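Local structure of digeranylgeranylglycerophospholipid reductase (Sulfolobus acidocaldarius, 4OPC) at residues D349-R352 / R353-K357; L410-V413 / A414-M417; P404-L407 / F408-K411; A391-A394 / M395-S399. The protein reduces the double bonds of geranylgeranyl chains in archaeal membrane lipid precursors, using one bound FAD per subunit, to give saturated archaeols. One frame throughout, in Å; residues are numbered along the deposited sequence. Where two conformers were deposited one is given.

Contact 1: D349-R352 / R353-K357; sequences DIFR and RFLQK
Leu355 CD1 sits over one face of the Phe351 ring, 4.1 Å from its centroid and 22° off the ring normal, in a CH-pi contact displaced toward the CE2 rim. Phe354 reaches the same ring obliquely through its CD2. The guanidinium of Arg352 has CG of Arg353 over one face, while that of Arg353 receives Asp349 OD1 at its edge, near its own plane. Seen from the acid this approach is not flat: NE and NH2 of Arg353 come in side-on, both to Asp349 OD1 at 3.0 Å, from above the carboxylate, whose plane stands 48° from that of the guanidinium. A third donor, Arg352 NH2, meets Asp349 OD1 on the syn side at 2.9 Å, so one oxygen is gripped by two arginines. These three residues form a salt-bridge network near the end of helix 332-357, at the wall of the lipid pocket. Asp182 bonds to Arg352 NH2, Arg274 to Asp349 OD2 and Asn449 to Arg353 NH1. NH2 of Arg352 and NH2 of Arg353, 3.6 Å apart, are probably held together by Asp349, with Asp182 only a long, weak partner of Arg353. The bend at chi3 turns the Arg352 guanidinium back along the helix, where Arg352 NH1 reaches Gln356 OE1 in a weak bond of 3.0 Å. The amide there stands nearly upright, 80° from the guanidinium plane, and its NE2 is bound by the carbonyl of Gly214. The bound phospholipid touches Arg352, Leu355 and Gln356.

Contact 2: L410-V413 / A414-M417; sequences LKAV and AESM
Residues 410-417 form the opening two turns of helix 410-425, where Ala414, Glu415, Ser416 and Met417 each donate their backbone N-H to the carbonyl four residues earlier. Val413 and Met417, one turn apart, carry the buried side: Val413 CG1 lies 4.0 Å from Met417 SD, and Met417 CG passes 3.2 Å from Val413 O. CG of Met417 points opposite its own carbonyl carbon (chi1 -66°), which carries the chain back along the preceding turn before it bends at chi3. Around this pair close Phe354 and Ile350 of helix 332-357 and Phe448 of helix 434-452. An alanine in place of Met417 would remove the sulfur and is likely to open a gap beside Val413 CG1 and Ile350. On the outer flank, Glu415 lies across the aliphatic part of Lys411, Glu415 OE2 being 3.7 Å from Lys411 CE. The charged ends do not pair, Lys411 NZ standing 4.4 Å from Glu415 OE2; NZ instead makes a salt bridge with Asp392 of helix 388-397, reached through bends at chi2 and chi4. A water joins Ser416 OG, at 2.8 Å, with Ala412 O, to which its bond is weak. The chemistry is thus divided: apolar atoms and one salt bridge join this helix to its neighbours, while Glu415 probably adds a mild attraction to the lysine.

Contact 3: P404-L407 / F408-K411; sequences PSLL and FKLK
Phe408 and Ser405 meet through both backbone and side chain, and the backbone bonds set the pattern here. Phe408 N reaches Ser405 O in a weak bond of 3.4 Å, Lys409 N donates to Leu406 O at 3.0 Å, and Leu410 N to Leu407 O at 3.1 Å. Each spans three residues, the spacing of a 3-10 turn; in the latter two the donor stands about 50° above the carbonyl plane, a sign of the tight winding.

The polar side-chain bond lies at the start. Ser405 OG, placed opposite its backbone N (chi1 175°), turns forward and accepts from Leu407 N at 3.0 Å with an N-H...O angle of 160°, closing an ST turn. The same hydroxyl is hydrogen-bonded to Asp362, so it ties the turn to a residue far back in the sequence.

Apolar and edge contacts fill the rest. CD2 of Phe408 brings the ring edge to 3.4 Å from Ser405 O, while Ser405 CB lies 4.1 Å from the same CD2. Farther along, CD2 of Leu406 lies against the methylenes of Lys409, 3.7 Å from CD, and Lys409 NZ reaches the carbonyl of Ser451 beyond a bend at chi4. Leu407, whose side chain lies about 4 Å from the bound phospholipid, also packs on Ile398.

The ST turn at Ser405 runs into a 3-10 turn that, with Lys409 at the N-cap position, leads the chain out of the loop after helix 388-397 into helix 410-425.

Contact 4: A391-A394 / M395-S399; sequences ADKA and MRVIS
Met395 folds back on the helix that carries it: Met395 CG comes 3.2 Å from Ala391 O, and bends at chi2 and chi3 bring Met395 CE around to within 4.0 Å of Ala394 CB. This is the close side of the contact, where Leu410 of helix 410-425 covers both Ala394 and Met395. A serine in place of Met395 would take away the thioether arm and would probably open a gap beside Leu410 and Ala394, where the CE methyl now sits. The backbone is that of the last turns of helix 388-397, with i to i+4 bonds from Met395, Arg396, Val397 and Ile398 back to residues 391-394, the last of them 3.1 Å from Ile398 N to Ala394 O. Ile398 is the first residue to leave helical geometry. Just beyond it, Ser399 donates through both N and OG to Arg396 O, from the same face of that carbonyl; the bond from Ser399 OG to Arg396 O is 2.8 Å long. The other flank is looser and faces solvent. Lys393, bent at chi2 and chi4, crosses Val397 and touches its CG2 by CE at 3.9 Å, and Arg396, bent at chi3, leads its guanidinium away. Asp392, also exposed, turns OD1 to Lys411.

In the fold
Along the chain the order is contact 1, contact 4, contact 3, contact 2, and all four lie on the same side of the chain's centre, in its C-terminal helical part. Contact 3 leads into helix 410-425 and contact 2 continues on it, sharing Leu410 and Lys411, with centres about 10 Å apart. This helix lies between its partners: Phe354 of contact 1 packs on Val413 and Leu410, while Leu410 and Lys411 meet helix 388-397 of contact 4. Contacts 1 and 4, about 18 Å apart between centres, do not touch. The helices probably back the lipid pocket, which contact 1 touches and the Leu407 side chain of contact 3 approaches to about 4 Å.

Contact 1: D349-R352 / R353-K357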
loop_
_atom_site.group_PDB
_atom_site.type_symbol
_atom_site.label_atom_id
_atom_site.label_comp_id
_atom_site.label_asym_id
_atom_site.label_seq_id
_atom_site.Cartn_x
_atom_site.Cartn_y
_atom_site.Cartn_z
ATOM N N ASP A 349 11.708 -1.606 -2.441
ATOM C CA ASP A 349 11.667 -3.016 -2.039
ATOM C C ASP A 349 13.097 -3.449 -1.658
ATOM O O ASP A 349 13.315 -4.115 -0.645
ATOM C CB ASP A 349 11.054 -3.832 -3.199
ATOM C CG ASP A 349 10.690 -5.270 -2.842
ATOM O OD1 ASP A 349 11.087 -5.788 -1.772
ATOM O OD2 ASP A 349 10.021 -5.903 -3.684
ATOM N N ILE A 350 14.083 -3.030 -2.446
ATOM C CA ILE A 350 15.497 -3.262 -2.135
ATOM C C ILE A 350 15.889 -2.550 -0.841
ATOM O O ILE A 350 16.489 -3.140 0.070
ATOM C CB ILE A 350 16.409 -2.744 -3.277
ATOM C CG1 ILE A 350 16.236 -3.595 -4.537
ATOM C CG2 ILE A 350 17.861 -2.740 -2.851
ATOM C CD1 ILE A 350 16.776 -5.007 -4.416
ATOM N N PHE A 351 15.551 -1.267 -0.746
ATOM C CA PHE A 351 15.948 -0.467 0.404
ATOM C C PHE A 351 15.358 -1.022 1.705
ATOM O O PHE A 351 16.068 -1.139 2.711
ATOM C CB PHE A 351 15.578 1.006 0.160
ATOM C CG PHE A 351 16.204 1.976 1.123
ATOM C CD1 PHE A 351 17.545 1.893 1.465
ATOM C CD2 PHE A 351 15.456 3.011 1.646
ATOM C CE1 PHE A 351 18.109 2.803 2.349
ATOM C CE2 PHE A 351 16.022 3.922 2.524
ATOM C CZ PHE A 351 17.355 3.818 2.861
ATOM N N ARG A 352 14.083 -1.412 1.670
ATOM C CA ARG A 352 13.436 -2.046 2.817
ATOM C C ARG A 352 14.212 -3.253 3.354
ATOM O O ARG A 352 14.340 -3.428 4.568
ATOM C CB ARG A 352 12.005 -2.488 2.443
ATOM C CG ARG A 352 11.511 -3.678 3.272
ATOM C CD ARG A 352 10.203 -4.251 2.796
ATOM N NE ARG A 352 10.311 -5.152 1.647
ATOM C CZ ARG A 352 10.398 -6.476 1.742
ATOM N NH1 ARG A 352 10.404 -7.048 2.931
ATOM N NH2 ARG A 352 10.418 -7.232 0.653
ATOM N N ARG A 353 14.681 -4.105 2.455
ATOM C CA ARG A 353 15.369 -5.330 2.849
ATOM C C ARG A 353 16.622 -4.997 3.638
ATOM O O ARG A 353 16.942 -5.637 4.640
ATOM C CB ARG A 353 15.714 -6.150 1.610
ATOM C CG ARG A 353 14.496 -6.747 0.935
ATOM C CD ARG A 353 14.796 -7.153 -0.498
ATOM N NE ARG A 353 13.539 -7.366 -1.203
ATOM C CZ ARG A 353 13.127 -8.530 -1.691
ATOM N NH1 ARG A 353 13.894 -9.609 -1.612
ATOM N NH2 ARG A 353 11.949 -8.607 -2.285
ATOM N N PHE A 354 17.337 -3.975 3.187
ATOM C CA PHE A 354 18.476 -3.464 3.911
ATOM C C PHE A 354 18.081 -2.938 5.298
ATOM O O PHE A 354 18.672 -3.331 6.307
ATOM C CB PHE A 354 19.136 -2.375 3.057
ATOM C CG PHE A 354 20.221 -1.600 3.752
ATOM C CD1 PHE A 354 21.452 -2.182 4.041
ATOM C CD2 PHE A 354 20.014 -0.272 4.093
ATOM C CE1 PHE A 354 22.455 -1.436 4.659
ATOM C CE2 PHE A 354 21.008 0.470 4.710
ATOM C CZ PHE A 354 22.226 -0.110 4.989
ATOM N N LEU A 355 17.091 -2.052 5.346
ATOM C CA LEU A 355 16.690 -1.445 6.610
ATOM C C LEU A 355 16.250 -2.506 7.616
ATOM O O LEU A 355 16.570 -2.413 8.798
ATOM C CB LEU A 355 15.566 -0.422 6.384
ATOM C CG LEU A 355 15.952 0.783 5.523
ATOM C CD1 LEU A 355 14.722 1.647 5.280
ATOM C CD2 LEU A 355 17.073 1.608 6.164
ATOM N N GLN A 356 15.515 -3.514 7.144
ATOM C CA GLN A 356 15.033 -4.568 8.043
ATOM C C GLN A 356 16.153 -5.412 8.649
ATOM O O GLN A 356 15.935 -6.083 9.655
ATOM C CB GLN A 356 14.019 -5.459 7.331
ATOM C CG GLN A 356 12.682 -4.772 7.090
ATOM C CD GLN A 356 11.732 -5.614 6.265
ATOM O OE1 GLN A 356 12.123 -6.226 5.270
ATOM N NE2 GLN A 356 10.469 -5.648 6.669
ATOM N N LYS A 357 17.351 -5.379 8.066
ATOM C CA LYS A 357 18.473 -6.156 8.585
ATOM C C LYS A 357 19.381 -5.351 9.514
ATOM O O LYS A 357 20.305 -5.913 10.115
ATOM C CB LYS A 357 19.317 -6.758 7.453
ATOM C CG LYS A 357 18.630 -7.850 6.643
ATOM C CD LYS A 357 18.699 -9.200 7.323
ATOM C CE LYS A 357 18.151 -10.286 6.407
ATOM N NZ LYS A 357 18.129 -11.619 7.067
#

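Contact 2: L410-V413 / A414-M417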
loop_
_atom_site.group_PDB
_atom_site.type_symbol
_atom_site.label_atom_id
_atom_site.label_comp_id
_atom_site.label_asym_id
_atom_site.label_seq_id
_atom_site.Cartn_x
_atom_site.Cartn_y
_atom_site.Cartn_z
ATOM N N LEU A 410 25.933 0.248 2.261
ATOM C CA LEU A 410 24.944 1.209 1.768
ATOM C C LEU A 410 25.208 1.594 0.310
ATOM O O LEU A 410 24.263 1.817 -0.458
ATOM C CB LEU A 410 24.909 2.459 2.646
ATOM C CG LEU A 410 23.858 3.489 2.213
ATOM C CD1 LEU A 410 22.469 2.881 2.346
ATOM C CD2 LEU A 410 23.974 4.775 3.014
ATOM N N LYS A 411 26.475 1.683 -0.076
ATOM C CA LYS A 411 26.807 2.003 -1.454
ATOM C C LYS A 411 26.285 0.939 -2.407
ATOM O O LYS A 411 25.696 1.252 -3.444
ATOM C CB LYS A 411 28.317 2.134 -1.622
ATOM C CG LYS A 411 28.741 2.374 -3.057
ATOM C CD LYS A 411 28.112 3.642 -3.607
ATOM C CE LYS A 411 28.724 4.028 -4.944
ATOM N NZ LYS A 411 30.166 4.383 -4.806
ATOM N N ALA A 412 26.494 -0.322 -2.053
ATOM C CA ALA A 412 25.988 -1.429 -2.863
ATOM C C ALA A 412 24.461 -1.432 -2.911
ATOM O O ALA A 412 23.864 -1.774 -3.933
ATOM C CB ALA A 412 26.496 -2.753 -2.325
ATOM N N VAL A 413 23.828 -1.071 -1.800
ATOM C CA VAL A 413 22.382 -0.980 -1.746
ATOM C C VAL A 413 21.905 0.066 -2.752
ATOM O O VAL A 413 20.977 -0.189 -3.529
ATOM C CB VAL A 413 21.911 -0.624 -0.333
ATOM C CG1 VAL A 413 20.430 -0.358 -0.329
ATOM C CG2 VAL A 413 22.231 -1.764 0.617
ATOM N N ALA A 414 22.554 1.225 -2.755
ATOM C CA ALA A 414 22.215 2.281 -3.708
ATOM C C ALA A 414 22.376 1.823 -5.155
ATOM O O ALA A 414 21.566 2.179 -6.016
ATOM C CB ALA A 414 23.039 3.528 -3.438
ATOM N N GLU A 415 23.402 1.019 -5.413
ATOM C CA GLU A 415 23.644 0.482 -6.748
ATOM C C GLU A 415 22.518 -0.459 -7.158
ATOM O O GLU A 415 22.034 -0.396 -8.288
ATOM C CB GLU A 415 24.997 -0.235 -6.807
ATOM C CG GLU A 415 26.195 0.705 -6.731
ATOM C CD GLU A 415 27.500 -0.015 -6.431
ATOM O OE1 GLU A 415 27.476 -1.241 -6.192
ATOM O OE2 GLU A 415 28.554 0.655 -6.429
ATOM N N SER A 416 22.107 -1.335 -6.245
ATOM C CA SER A 416 21.023 -2.270 -6.540
ATOM C C SER A 416 19.700 -1.533 -6.748
ATOM O O SER A 416 18.905 -1.907 -7.618
ATOM C CB SER A 416 20.877 -3.315 -5.427
ATOM O OG SER A 416 21.986 -4.201 -5.435
ATOM N N MET A 417 19.453 -0.496 -5.946
ATOM C CA MET A 417 18.269 0.343 -6.135
ATOM C C MET A 417 18.214 0.972 -7.520
ATOM O O MET A 417 17.182 0.920 -8.190
ATOM C CB MET A 417 18.182 1.428 -5.060
ATOM C CG MET A 417 17.944 0.880 -3.650
ATOM S SD MET A 417 18.103 2.119 -2.351
ATOM C CE MET A 417 16.778 3.247 -2.764
HETATM O O HOH W 1 24.152 -4.969 -3.793
#

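Contact 3: P404-L407 / F408-K411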
loop_
_atom_site.group_PDB
_atom_site.type_symbol
_atom_site.label_atom_id
_atom_site.label_comp_id
_atom_site.label_asym_id
_atom_site.label_seq_id
_atom_site.Cartn_x
_atom_site.Cartn_y
_atom_site.Cartn_z
ATOM N N PRO A 404 31.903 -4.492 13.184
ATOM C CA PRO A 404 31.218 -4.943 11.971
ATOM C C PRO A 404 29.838 -4.324 11.869
ATOM O O PRO A 404 29.147 -4.190 12.875
ATOM C CB PRO A 404 31.096 -6.454 12.182
ATOM C CG PRO A 404 32.253 -6.791 13.066
ATOM C CD PRO A 404 32.406 -5.621 13.989
ATOM N N SER A 405 29.436 -3.942 10.666
ATOM C CA SER A 405 28.112 -3.366 10.482
ATOM C C SER A 405 27.622 -3.479 9.047
ATOM O O SER A 405 28.374 -3.260 8.095
ATOM C CB SER A 405 28.103 -1.898 10.899
ATOM O OG SER A 405 26.840 -1.318 10.614
ATOM N N LEU A 406 26.346 -3.807 8.895
ATOM C CA LEU A 406 25.718 -3.799 7.582
ATOM C C LEU A 406 25.650 -2.393 6.985
ATOM O O LEU A 406 25.434 -2.242 5.794
ATOM C CB LEU A 406 24.322 -4.432 7.629
ATOM C CG LEU A 406 24.291 -5.962 7.654
ATOM C CD1 LEU A 406 22.856 -6.466 7.575
ATOM C CD2 LEU A 406 25.122 -6.547 6.521
ATOM N N LEU A 407 25.855 -1.361 7.802
ATOM C CA LEU A 407 25.815 0.001 7.276
ATOM C C LEU A 407 26.812 0.204 6.141
ATOM O O LEU A 407 26.564 0.996 5.241
ATOM C CB LEU A 407 26.107 1.015 8.376
ATOM C CG LEU A 407 24.983 1.205 9.393
ATOM C CD1 LEU A 407 25.537 2.053 10.531
ATOM C CD2 LEU A 407 23.760 1.848 8.754
ATOM N N PHE A 408 27.932 -0.513 6.183
ATOM C CA PHE A 408 28.973 -0.355 5.174
ATOM C C PHE A 408 28.558 -0.863 3.793
ATOM O O PHE A 408 29.298 -0.681 2.830
ATOM C CB PHE A 408 30.280 -1.024 5.618
ATOM C CG PHE A 408 30.948 -0.339 6.787
ATOM C CD1 PHE A 408 31.668 0.832 6.605
ATOM C CD2 PHE A 408 30.860 -0.873 8.067
ATOM C CE1 PHE A 408 32.288 1.468 7.684
ATOM C CE2 PHE A 408 31.470 -0.246 9.153
ATOM C CZ PHE A 408 32.184 0.924 8.960
ATOM N N LYS A 409 27.400 -1.504 3.700
ATOM C CA LYS A 409 26.896 -1.978 2.414
ATOM C C LYS A 409 26.005 -0.965 1.722
ATOM O O LYS A 409 25.404 -1.276 0.694
ATOM C CB LYS A 409 26.144 -3.295 2.584
ATOM C CG LYS A 409 27.088 -4.470 2.815
ATOM C CD LYS A 409 26.327 -5.727 3.165
ATOM C CE LYS A 409 27.247 -6.930 3.248
ATOM N NZ LYS A 409 27.847 -7.270 1.922
ATOM N N LEU A 410 25.933 0.248 2.261
ATOM C CA LEU A 410 24.944 1.209 1.768
ATOM C C LEU A 410 25.208 1.594 0.310
ATOM O O LEU A 410 24.263 1.817 -0.458
ATOM C CB LEU A 410 24.909 2.459 2.646
ATOM C CG LEU A 410 23.858 3.489 2.213
ATOM C CD1 LEU A 410 22.469 2.881 2.346
ATOM C CD2 LEU A 410 23.974 4.775 3.014
ATOM N N LYS A 411 26.475 1.683 -0.076
ATOM C CA LYS A 411 26.807 2.003 -1.454
ATOM C C LYS A 411 26.285 0.939 -2.407
ATOM O O LYS A 411 25.696 1.252 -3.444
ATOM C CB LYS A 411 28.317 2.134 -1.622
ATOM C CG LYS A 411 28.741 2.374 -3.057
ATOM C CD LYS A 411 28.112 3.642 -3.607
ATOM C CE LYS A 411 28.724 4.028 -4.944
ATOM N NZ LYS A 411 30.166 4.383 -4.806
#

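Contact 4: A391-A394 / M395-S399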
loop_
_atom_site.group_PDB
_atom_site.type_symbol
_atom_site.label_atom_id
_atom_site.label_comp_id
_atom_site.label_asym_id
_atom_site.label_seq_id
_atom_site.Cartn_x
_atom_site.Cartn_y
_atom_site.Cartn_z
ATOM N N ALA A 391 25.399 8.389 -1.017
ATOM C CA ALA A 391 25.955 7.155 -0.484
ATOM C C ALA A 391 27.430 7.340 -0.125
ATOM O O ALA A 391 27.863 6.893 0.936
ATOM C CB ALA A 391 25.778 6.013 -1.477
ATOM N N ASP A 392 28.185 8.017 -0.989
ATOM C CA ASP A 392 29.606 8.246 -0.732
ATOM C C ASP A 392 29.818 9.073 0.531
ATOM O O ASP A 392 30.676 8.755 1.351
ATOM C CB ASP A 392 30.283 8.920 -1.930
ATOM C CG ASP A 392 30.550 7.953 -3.074
ATOM O OD1 ASP A 392 30.534 6.724 -2.841
ATOM O OD2 ASP A 392 30.783 8.425 -4.207
ATOM N N LYS A 393 29.024 10.128 0.689
ATOM C CA LYS A 393 29.086 10.962 1.885
ATOM C C LYS A 393 28.770 10.149 3.135
ATOM O O LYS A 393 29.437 10.284 4.166
ATOM C CB LYS A 393 28.131 12.156 1.754
ATOM C CG LYS A 393 27.978 12.986 3.015
ATOM C CD LYS A 393 29.300 13.577 3.472
ATOM C CE LYS A 393 29.110 14.434 4.715
ATOM N NZ LYS A 393 28.206 15.589 4.453
ATOM N N ALA A 394 27.747 9.307 3.036
ATOM C CA ALA A 394 27.361 8.422 4.130
ATOM C C ALA A 394 28.524 7.526 4.553
ATOM O O ALA A 394 28.778 7.327 5.748
ATOM C CB ALA A 394 26.179 7.576 3.711
ATOM N N MET A 395 29.235 6.979 3.575
ATOM C CA MET A 395 30.349 6.088 3.873
ATOM C C MET A 395 31.491 6.815 4.563
ATOM O O MET A 395 32.153 6.264 5.445
ATOM C CB MET A 395 30.818 5.365 2.609
ATOM C CG MET A 395 29.736 4.486 1.976
ATOM S SD MET A 395 29.099 3.152 3.023
ATOM C CE MET A 395 27.782 3.940 3.950
ATOM N N ARG A 396 31.711 8.063 4.182
ATOM C CA ARG A 396 32.696 8.871 4.883
ATOM C C ARG A 396 32.244 9.145 6.322
ATOM O O ARG A 396 33.049 9.125 7.249
ATOM C CB ARG A 396 32.972 10.174 4.133
ATOM C CG ARG A 396 33.881 11.138 4.887
ATOM C CD ARG A 396 34.332 12.299 4.021
ATOM N NE ARG A 396 35.398 11.915 3.100
ATOM C CZ ARG A 396 35.971 12.755 2.243
ATOM N NH1 ARG A 396 35.571 14.017 2.191
ATOM N NH2 ARG A 396 36.945 12.334 1.437
ATOM N N VAL A 397 30.953 9.389 6.511
ATOM C CA VAL A 397 30.423 9.685 7.838
ATOM C C VAL A 397 30.649 8.538 8.827
ATOM O O VAL A 397 30.977 8.766 9.996
ATOM C CB VAL A 397 28.927 10.065 7.765
ATOM C CG1 VAL A 397 28.272 10.002 9.138
ATOM C CG2 VAL A 397 28.770 11.450 7.153
ATOM N N ILE A 398 30.502 7.303 8.359
ATOM C CA ILE A 398 30.590 6.160 9.257
ATOM C C ILE A 398 31.968 5.513 9.255
ATOM O O ILE A 398 32.149 4.446 9.841
ATOM C CB ILE A 398 29.525 5.091 8.936
ATOM C CG1 ILE A 398 29.764 4.477 7.555
ATOM C CG2 ILE A 398 28.114 5.688 9.031
ATOM C CD1 ILE A 398 28.958 3.223 7.297
ATOM N N SER A 399 32.937 6.172 8.624
ATOM C CA SER A 399 34.239 5.558 8.376
ATOM C C SER A 399 35.019 5.323 9.666
ATOM O O SER A 399 36.009 4.595 9.671
ATOM C CB SER A 399 35.061 6.385 7.375
ATOM O OG SER A 399 35.395 7.666 7.891
#